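Local atomic coordinates of pyocin S5 (Pseudomonas aeruginosa PAO1, PDB entry 6THK), a protein that is a bacteriocin imported into Pseudomonas aeruginosa and probably kills by forming channels that depolarise the cytoplasmic membrane. Residues K118-K122 with G123-D127; R167-A170 with Y171-D175. The protein carries 1 engineered substitution. One frame throughout, in Å; residues are numbered along the deposited sequence.

Contact 1: residues K118-K122 with G123-D127. With ZN (zinc ion), chain F.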
loop_
_atom_site.group_PDB
_atom_site.type_symbol
_atom_site.label_atom_id
_atom_site.label_comp_id
_atom_site.label_asym_id
_atom_site.label_seq_id
_atom_site.Cartn_x
_atom_site.Cartn_y
_atom_site.Cartn_z
ATOM N N LYS A 118 -6.355 27.001 -61.833
ATOM C CA LYS A 118 -7.235 28.171 -61.926
ATOM C C LYS A 118 -7.178 28.798 -63.319
ATOM O O LYS A 118 -8.223 29.138 -63.875
ATOM C CB LYS A 118 -6.907 29.212 -60.841
ATOM N N THR A 119 -5.955 28.951 -63.875
ATOM C CA THR A 119 -5.681 29.518 -65.203
ATOM C C THR A 119 -6.345 28.674 -66.297
ATOM O O THR A 119 -7.011 29.226 -67.180
ATOM C CB THR A 119 -4.164 29.619 -65.428
ATOM O OG1 THR A 119 -3.584 30.388 -64.378
ATOM C CG2 THR A 119 -3.799 30.208 -66.789
ATOM N N PHE A 120 -6.150 27.338 -66.233
ATOM C CA PHE A 120 -6.737 26.377 -67.158
ATOM C C PHE A 120 -8.269 26.447 -67.113
ATOM O O PHE A 120 -8.900 26.428 -68.167
ATOM C CB PHE A 120 -6.217 24.958 -66.850
ATOM C CG PHE A 120 -7.024 23.839 -67.462
ATOM C CD1 PHE A 120 -7.100 23.688 -68.842
ATOM C CD2 PHE A 120 -7.710 22.940 -66.661
ATOM C CE1 PHE A 120 -7.866 22.670 -69.406
ATOM C CE2 PHE A 120 -8.463 21.910 -67.226
ATOM C CZ PHE A 120 -8.532 21.780 -68.593
ATOM N N THR A 121 -8.845 26.571 -65.896
ATOM C CA THR A 121 -10.281 26.669 -65.597
ATOM C C THR A 121 -10.960 27.822 -66.358
ATOM O O THR A 121 -12.076 27.633 -66.839
ATOM C CB THR A 121 -10.484 26.726 -64.066
ATOM O OG1 THR A 121 -10.329 25.404 -63.559
ATOM C CG2 THR A 121 -11.851 27.262 -63.634
ATOM N N LYS A 122 -10.266 28.975 -66.518
ATOM C CA LYS A 122 -10.733 30.187 -67.217
ATOM C C LYS A 122 -11.366 29.958 -68.622
ATOM O O LYS A 122 -12.147 30.802 -69.073
ATOM C CB LYS A 122 -9.607 31.225 -67.330
ATOM C CG LYS A 122 -9.231 31.925 -66.026
ATOM C CD LYS A 122 -8.097 32.923 -66.279
ATOM C CE LYS A 122 -7.659 33.671 -65.045
ATOM N NZ LYS A 122 -6.544 34.610 -65.341
ATOM N N GLY A 123 -11.023 28.845 -69.280
ATOM C CA GLY A 123 -11.552 28.486 -70.593
ATOM C C GLY A 123 -12.047 27.054 -70.698
ATOM O O GLY A 123 -11.929 26.289 -69.735
ATOM N N PRO A 124 -12.559 26.645 -71.851
ATOM C CA PRO A 124 -13.058 25.273 -72.015
ATOM C C PRO A 124 -11.952 24.227 -72.108
ATOM O O PRO A 124 -10.801 24.574 -72.334
ATOM C CB PRO A 124 -13.822 25.338 -73.334
ATOM C CG PRO A 124 -13.145 26.417 -74.093
ATOM C CD PRO A 124 -12.732 27.439 -73.074
ATOM N N PHE A 125 -12.313 22.958 -71.942
ATOM C CA PHE A 125 -11.352 21.870 -72.005
ATOM C C PHE A 125 -11.049 21.432 -73.437
ATOM O O PHE A 125 -11.917 20.904 -74.143
ATOM C CB PHE A 125 -11.764 20.681 -71.122
ATOM C CG PHE A 125 -10.856 19.487 -71.275
ATOM C CD1 PHE A 125 -9.502 19.578 -70.972
ATOM C CD2 PHE A 125 -11.341 18.286 -71.764
ATOM C CE1 PHE A 125 -8.649 18.487 -71.165
ATOM C CE2 PHE A 125 -10.495 17.187 -71.933
ATOM C CZ PHE A 125 -9.151 17.295 -71.634
ATOM N N ILE A 126 -9.797 21.622 -73.837
ATOM C CA ILE A 126 -9.324 21.208 -75.144
ATOM C C ILE A 126 -8.181 20.210 -74.913
ATOM O O ILE A 126 -7.167 20.581 -74.315
ATOM C CB ILE A 126 -8.901 22.429 -76.033
ATOM C CG1 ILE A 126 -9.930 23.597 -75.959
ATOM C CG2 ILE A 126 -8.651 21.991 -77.484
ATOM C CD1 ILE A 126 -9.442 24.944 -76.462
ATOM N N ASP A 127 -8.349 18.941 -75.348
ATOM C CA ASP A 127 -7.299 17.935 -75.198
ATOM C C ASP A 127 -6.386 18.097 -76.395
ATOM O O ASP A 127 -6.506 17.355 -77.371
ATOM C CB ASP A 127 -7.884 16.511 -75.121
ATOM C CG ASP A 127 -7.066 15.547 -74.279
ATOM O OD1 ASP A 127 -6.416 16.005 -73.305
ATOM O OD2 ASP A 127 -7.130 14.330 -74.544
HETATM ZN ZN ZN F . -4.735 14.681 -73.491
#
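Phe120 and Phe125 meet where helix 95-121 gives way to an extended loop that leads to a zinc site. This is the C-terminal turn of an alpha helix and its exit, in a protein built almost wholly of helices. The two rings meet rim to rim: Phe120 CZ lies 3.4 Å from Phe125 CD1, and each atom sits near the plane of the other ring. The two side chains are set at a slant to each other, with no face-to-face overlap. In both residues CG is anti to the backbone N (chi1 164° in Phe120, 174° in Phe125), which swings each ring to the side of its own carbonyl carbon. Tyr171 of helix 157-212 meets both rings and ties the pair to that helix.

The backbone turn beside Phe120 is loosely closed. Gly123 N donates a weak hydrogen bond to Phe120 O at 3.4 Å, nearly straight at 169°. Phe120 O also accepts from Arg167 NH1, so this helix-end carbonyl has a second, charged donor. Lys122 CB rests 3.4 Å from Gly123 N; the side chain leaves the backbone away from the loop, and beyond CG it is extended. Thr121 turns back into the helix, where OG1 bonds to Lys117 O.

Further along, Asp127 N stands 4.1 Å above one face of the Phe125 ring, offset toward its rim. The Asp127 carboxylate binds the zinc ion together with Glu129. Its grip is lopsided: OD1 lies 2.1 Å from the metal and OD2 a longer 2.6 Å.

Contact 2: residues R167-A170 with Y171-D175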
loop_
_atom_site.group_PDB
_atom_site.type_symbol
_atom_site.label_atom_id
_atom_site.label_comp_id
_atom_site.label_asym_id
_atom_site.label_seq_id
_atom_site.Cartn_x
_atom_site.Cartn_y
_atom_site.Cartn_z
ATOM N N ARG A 167 -2.559 29.158 -71.508
ATOM C CA ARG A 167 -3.522 28.231 -70.916
ATOM C C ARG A 167 -3.189 26.766 -71.271
ATOM O O ARG A 167 -3.458 25.872 -70.458
ATOM C CB ARG A 167 -4.951 28.602 -71.334
ATOM C CG ARG A 167 -6.023 28.060 -70.396
ATOM C CD ARG A 167 -7.402 28.579 -70.713
ATOM N NE ARG A 167 -7.901 28.054 -71.983
ATOM C CZ ARG A 167 -8.648 26.962 -72.098
ATOM N NH1 ARG A 167 -8.985 26.261 -71.023
ATOM N NH2 ARG A 167 -9.064 26.563 -73.291
ATOM N N ALA A 168 -2.571 26.527 -72.461
ATOM C CA ALA A 168 -2.127 25.194 -72.902
ATOM C C ALA A 168 -0.950 24.728 -72.031
ATOM O O ALA A 168 -0.878 23.553 -71.682
ATOM C CB ALA A 168 -1.716 25.222 -74.366
ATOM N N VAL A 169 -0.042 25.662 -71.668
ATOM C CA VAL A 169 1.095 25.393 -70.778
ATOM C C VAL A 169 0.511 25.068 -69.407
ATOM O O VAL A 169 0.818 24.003 -68.868
ATOM C CB VAL A 169 2.115 26.565 -70.742
ATOM C CG1 VAL A 169 3.045 26.466 -69.540
ATOM C CG2 VAL A 169 2.916 26.617 -72.032
ATOM N N ALA A 170 -0.409 25.938 -68.901
ATOM C CA ALA A 170 -1.134 25.761 -67.636
ATOM C C ALA A 170 -1.778 24.371 -67.528
ATOM O O ALA A 170 -1.636 23.736 -66.478
ATOM C CB ALA A 170 -2.193 26.841 -67.481
ATOM N N TYR A 171 -2.432 23.875 -68.626
ATOM C CA TYR A 171 -3.071 22.551 -68.666
ATOM C C TYR A 171 -2.082 21.411 -68.413
ATOM O O TYR A 171 -2.380 20.522 -67.615
ATOM C CB TYR A 171 -3.843 22.323 -69.974
ATOM C CG TYR A 171 -4.283 20.888 -70.200
ATOM C CD1 TYR A 171 -5.315 20.325 -69.451
ATOM C CD2 TYR A 171 -3.657 20.087 -71.150
ATOM C CE1 TYR A 171 -5.705 19.001 -69.636
ATOM C CE2 TYR A 171 -4.038 18.760 -71.343
ATOM C CZ TYR A 171 -5.073 18.225 -70.594
ATOM O OH TYR A 171 -5.459 16.917 -70.789
ATOM N N TYR A 172 -0.935 21.419 -69.106
ATOM C CA TYR A 172 0.078 20.380 -68.946
ATOM C C TYR A 172 0.883 20.548 -67.648
ATOM O O TYR A 172 1.439 19.569 -67.157
ATOM C CB TYR A 172 0.975 20.273 -70.196
ATOM C CG TYR A 172 0.247 19.755 -71.419
ATOM C CD1 TYR A 172 -0.251 18.454 -71.463
ATOM C CD2 TYR A 172 0.068 20.559 -72.543
ATOM C CE1 TYR A 172 -0.936 17.975 -72.582
ATOM C CE2 TYR A 172 -0.586 20.082 -73.681
ATOM C CZ TYR A 172 -1.096 18.793 -73.691
ATOM O OH TYR A 172 -1.771 18.324 -74.790
ATOM N N LYS A 173 0.927 21.775 -67.082
ATOM C CA LYS A 173 1.600 22.068 -65.814
ATOM C C LYS A 173 0.763 21.484 -64.680
ATOM O O LYS A 173 1.314 20.782 -63.828
ATOM C CB LYS A 173 1.816 23.581 -65.616
ATOM C CG LYS A 173 3.056 24.127 -66.321
ATOM C CD LYS A 173 4.312 24.089 -65.449
ATOM C CE LYS A 173 5.556 24.542 -66.183
ATOM N NZ LYS A 173 5.549 25.998 -66.494
ATOM N N GLN A 174 -0.571 21.705 -64.704
ATOM C CA GLN A 174 -1.467 21.154 -63.681
ATOM C C GLN A 174 -1.588 19.644 -63.778
ATOM O O GLN A 174 -1.812 18.996 -62.764
ATOM C CB GLN A 174 -2.846 21.846 -63.662
ATOM C CG GLN A 174 -3.778 21.574 -64.858
ATOM C CD GLN A 174 -4.496 20.242 -64.791
ATOM O OE1 GLN A 174 -4.985 19.810 -63.743
ATOM N NE2 GLN A 174 -4.540 19.546 -65.913
ATOM N N ASP A 175 -1.454 19.080 -64.986
ATOM C CA ASP A 175 -1.523 17.637 -65.185
ATOM C C ASP A 175 -0.308 16.939 -64.565
ATOM O O ASP A 175 -0.473 15.941 -63.871
ATOM C CB ASP A 175 -1.643 17.305 -66.677
ATOM C CG ASP A 175 -1.289 15.875 -67.008
ATOM O OD1 ASP A 175 -2.103 14.976 -66.695
ATOM O OD2 ASP A 175 -0.189 15.650 -67.563
#
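Arg167 O accepts from Tyr171 N at 2.9 Å, one of a run of i to i+4 bonds along the long alpha helix 157-212. The same pattern continues: Lys173 N reaches Val169 O at 2.9 Å, nearly in line with the carbonyl bond, and Gln174 N reaches Ala170 O at the same length, with the straighter N-H approach of 163°. Tyr172 N to Ala168 O is weaker, at 3.3 Å.

Gln174 adds a side-chain bond. Its CG sits between the backbone N and the carbonyl carbon (chi1 70°), and a second bend at chi2 folds the amide back over the helix. NE2 then lies 2.9 Å from Tyr171 O, in the carbonyl plane and on a lone pair. Asp175 N also donates to Tyr171 O, so two N-H groups grip this oxygen. The guanidinium of the buried Arg167 gives NH1 to Pro124 O and Phe120 O, and NH2 to Glu164 in a salt bridge.

Val169 and Lys173 run side by side, pointing the same way. Val169 CG1 meets both CG and NZ of the bent lysine chain, each at 4.0 Å. Ala168, Val169 and Tyr172 touch Ile60 of helix 42-87, while Ala170 touches Thr119 of helix 95-121. This stretch therefore touches two other helices of the bundle. The adjacent tyrosines also touch: Tyr171 presents its edge to a face of Tyr172, with CD2 3.6 Å above the centre of that ring.

Overall arrangement
Contact 1 comes first along the chain, yet the centres of the two contacts are about 9 Å apart. The helix exit and loop at 118-127 lie against the helical stretch 167-175. The bond from Arg167 NH1 to Pro124 O, 2.8 Å long, joins loop to helix. Phe125 CE1 packs 3.4 Å from Tyr171 CE1. Both contacts reach the zinc site of Asp127 and Glu129. Tyr171 OH makes a weak hydrogen bond to Asp127 OD1, while Tyr172 OH bonds to Glu129 OE1. Contact 2 thus supplies second-shell hydroxyls to both ligands. The site sits toward one end of the elongated molecule, the contact centres being about 74 and 72 Å from the centre of the chain.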